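Local coordinates for protein ATP-dependent Clp protease proteolytic subunit (Listeria monocytogenes, PDB 4JCQ) that probably cleaves peptide bonds in misfolded and other proteins as the serine-protease chamber of an ATP-dependent Clp protease, built from stacked heptameric rings, at residues I96-E101 with E149-S154. Sequence-based numbering, arbitrary orientation.
Sequences IYLAAE and EATGQS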
ATOM      1  N   ILE H  96     -27.336  -3.204 -15.002  1.00 20.69           N
ATOM      2  CA  ILE H  96     -26.127  -3.391 -15.808  1.00 20.27           C
ATOM      3  C   ILE H  96     -26.281  -4.574 -16.766  1.00 20.48           C
ATOM      4  O   ILE H  96     -26.012  -4.452 -17.960  1.00 21.49           O
ATOM      5  CB  ILE H  96     -24.881  -3.588 -14.916  1.00 19.20           C
ATOM      6  CG1 ILE H  96     -24.542  -2.283 -14.187  1.00 19.03           C
ATOM      7  CG2 ILE H  96     -23.689  -4.071 -15.737  1.00 19.54           C
ATOM      8  CD1 ILE H  96     -23.637  -2.460 -12.986  1.00 18.88           C
ATOM      9  N   TYR H  97     -26.724  -5.709 -16.229  1.00 20.52           N
ATOM     10  CA  TYR H  97     -26.937  -6.929 -17.009  1.00 20.09           C
ATOM     11  C   TYR H  97     -27.836  -6.682 -18.222  1.00 20.97           C
ATOM     12  O   TYR H  97     -27.554  -7.160 -19.326  1.00 21.50           O
ATOM     13  CB  TYR H  97     -27.523  -8.028 -16.110  1.00 19.34           C
ATOM     14  CG  TYR H  97     -27.694  -9.369 -16.787  1.00 19.66           C
ATOM     15  CD1 TYR H  97     -26.663 -10.309 -16.791  1.00 19.71           C
ATOM     16  CD2 TYR H  97     -28.893  -9.702 -17.421  1.00 20.21           C
ATOM     17  CE1 TYR H  97     -26.818 -11.541 -17.413  1.00 19.90           C
ATOM     18  CE2 TYR H  97     -29.057 -10.929 -18.046  1.00 20.34           C
ATOM     19  CZ  TYR H  97     -28.020 -11.842 -18.041  1.00 20.05           C
ATOM     20  OH  TYR H  97     -28.191 -13.056 -18.663  1.00 20.28           O
ATOM     21  N   LEU H  98     -28.901  -5.910 -18.010  1.00 21.47           N
ATOM     22  CA  LEU H  98     -29.893  -5.642 -19.045  1.00 22.86           C
ATOM     23  C   LEU H  98     -29.465  -4.599 -20.085  1.00 24.08           C
ATOM     24  O   LEU H  98     -30.228  -4.296 -21.004  1.00 25.98           O
ATOM     25  CB  LEU H  98     -31.236  -5.254 -18.409  1.00 23.44           C
ATOM     26  CG  LEU H  98     -31.984  -6.344 -17.631  1.00 23.07           C
ATOM     27  CD1 LEU H  98     -33.218  -5.763 -16.958  1.00 22.66           C
ATOM     28  CD2 LEU H  98     -32.363  -7.524 -18.517  1.00 24.03           C
ATOM     29  N   ALA H  99     -28.252  -4.062 -19.946  1.00 23.46           N
ATOM     30  CA  ALA H  99     -27.695  -3.137 -20.942  1.00 24.79           C
ATOM     31  C   ALA H  99     -27.385  -3.836 -22.266  1.00 25.57           C
ATOM     32  O   ALA H  99     -27.435  -3.217 -23.328  1.00 26.70           O
ATOM     33  CB  ALA H  99     -26.447  -2.453 -20.403  1.00 24.05           C
ATOM     34  N   ALA H 100     -27.059  -5.125 -22.195  1.00 25.80           N
ATOM     35  CA  ALA H 100     -26.790  -5.921 -23.389  1.00 26.88           C
ATOM     36  C   ALA H 100     -28.094  -6.288 -24.089  1.00 27.97           C
ATOM     37  O   ALA H 100     -29.137  -6.432 -23.439  1.00 27.03           O
ATOM     38  CB  ALA H 100     -26.010  -7.174 -23.024  1.00 26.05           C
ATOM     39  N   GLU H 101     -28.031  -6.430 -25.412  1.00 29.19           N
ATOM     40  CA  GLU H 101     -29.182  -6.857 -26.207  1.00 31.61           C
ATOM     41  C   GLU H 101     -29.589  -8.268 -25.795  1.00 30.04           C
ATOM     42  O   GLU H 101     -28.738  -9.069 -25.398  1.00 29.74           O
ATOM     43  CB  GLU H 101     -28.866  -6.804 -27.708  1.00 34.40           C
ATOM     44  CG  GLU H 101     -28.490  -5.422 -28.233  1.00 39.19           C
ATOM     45  CD  GLU H 101     -29.604  -4.397 -28.089  1.00 45.51           C
ATOM     46  OE1 GLU H 101     -29.310  -3.259 -27.664  1.00 50.35           O
ATOM     47  OE2 GLU H 101     -30.772  -4.721 -28.396  1.00 46.24           O
ATOM     48  N   GLU H 149     -38.532  -2.542 -21.019  1.00 31.35           N
ATOM     49  CA  GLU H 149     -38.089  -2.535 -22.414  1.00 34.55           C
ATOM     50  C   GLU H 149     -37.090  -3.659 -22.705  1.00 32.34           C
ATOM     51  O   GLU H 149     -37.153  -4.288 -23.762  1.00 30.26           O
ATOM     52  CB  GLU H 149     -37.483  -1.178 -22.787  1.00 40.50           C
ATOM     53  CG  GLU H 149     -37.265  -0.989 -24.284  1.00 48.59           C
ATOM     54  CD  GLU H 149     -36.496   0.276 -24.624  1.00 58.28           C
ATOM     55  OE1 GLU H 149     -36.857   1.359 -24.115  1.00 62.18           O
ATOM     56  OE2 GLU H 149     -35.534   0.187 -25.416  1.00 64.51           O
ATOM     57  N   ALA H 150     -36.182  -3.906 -21.763  1.00 30.04           N
ATOM     58  CA  ALA H 150     -35.144  -4.922 -21.933  1.00 29.07           C
ATOM     59  C   ALA H 150     -35.678  -6.356 -21.851  1.00 28.47           C
ATOM     60  O   ALA H 150     -35.198  -7.238 -22.566  1.00 28.04           O
ATOM     61  CB  ALA H 150     -34.023  -4.713 -20.922  1.00 27.14           C
ATOM     62  N   THR H 151     -36.666  -6.579 -20.986  1.00 27.21           N
ATOM     63  CA  THR H 151     -37.194  -7.925 -20.733  1.00 28.76           C
ATOM     64  C   THR H 151     -38.381  -8.287 -21.624  1.00 30.86           C
ATOM     65  O   THR H 151     -38.611  -9.462 -21.914  1.00 31.09           O
ATOM     66  CB  THR H 151     -37.621  -8.115 -19.260  1.00 27.88           C
ATOM     67  OG1 THR H 151     -38.625  -7.149 -18.916  1.00 27.77           O
ATOM     68  CG2 THR H 151     -36.425  -7.975 -18.318  1.00 25.78           C
ATOM     69  N   GLY H 152     -39.135  -7.276 -22.046  1.00 33.28           N
ATOM     70  CA  GLY H 152     -40.361  -7.495 -22.810  1.00 35.10           C
ATOM     71  C   GLY H 152     -41.585  -7.624 -21.920  1.00 36.36           C
ATOM     72  O   GLY H 152     -42.699  -7.811 -22.410  1.00 36.47           O
ATOM     73  N   GLN H 153     -41.372  -7.533 -20.607  1.00 35.44           N
ATOM     74  CA  GLN H 153     -42.462  -7.541 -19.635  1.00 36.52           C
ATOM     75  C   GLN H 153     -43.184  -6.198 -19.655  1.00 36.58           C
ATOM     76  O   GLN H 153     -42.608  -5.182 -20.051  1.00 36.34           O
ATOM     77  CB  GLN H 153     -41.930  -7.813 -18.224  1.00 35.34           C
ATOM     78  CG  GLN H 153     -41.290  -9.181 -18.018  1.00 36.94           C
ATOM     79  CD  GLN H 153     -42.300 -10.297 -17.804  1.00 39.17           C
ATOM     80  OE1 GLN H 153     -43.480 -10.051 -17.549  1.00 39.12           O
ATOM     81  NE2 GLN H 153     -41.835 -11.536 -17.901  1.00 36.41           N
ATOM     82  N   SER H 154     -44.442  -6.197 -19.224  1.00 36.94           N
ATOM     83  CA  SER H 154     -45.224  -4.968 -19.112  1.00 37.83           C
ATOM     84  C   SER H 154     -44.683  -4.082 -17.993  1.00 36.51           C
ATOM     85  O   SER H 154     -44.046  -4.573 -17.058  1.00 33.88           O
ATOM     86  CB  SER H 154     -46.694  -5.292 -18.846  1.00 38.97           C
ATOM     87  OG  SER H 154     -46.867  -5.840 -17.550  1.00 37.05           O
TER
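In the ClpP fold the long helix 133-151 ends against the turn that follows helix 92-97, and Leu98 meets Ala150 and Thr151 there. The contact is buried and apolar between the side chains, with no hydrogen bond across the two segments. Leu98 lies in the type I beta turn from Tyr97 to Ala100. Its CB meets CB of Ala150 at 3.8 Å, and the carbonyl O of Leu98 is equally near that methyl. Its CG stands beside the backbone N, chi1 -68°, and the branch reaches both the Ala150 methyl and Thr151. CD1 and CD2 of Leu98 both face CG2 of Thr151 at 4.1 Å. The two side chains cross at a slant. Thr151 offers its methyl to Leu98, while OG1, at chi1 59°, turns to the backbone of its own helix end. OG1 donates to the carbonyl O of Ile147 and accepts from Gln153 N at 3.2 Å, a nearly straight bond (162°) that makes an ST turn. Gly152, just past the helix, leaves helical angles with positive phi. The guanidinium of Arg105 ties the same two parts together, with NH2 to Ala150 O and NH1 to Ala100 O. The side chain of Leu98 is about 11 Å from that of Ser91, the predicted nucleophile. Dispersion and burial hold Leu98 to the helix end. Arg105 adds directional bonds to both sides, whereas the ST turn holds the Thr151 hydroxyl on its own side.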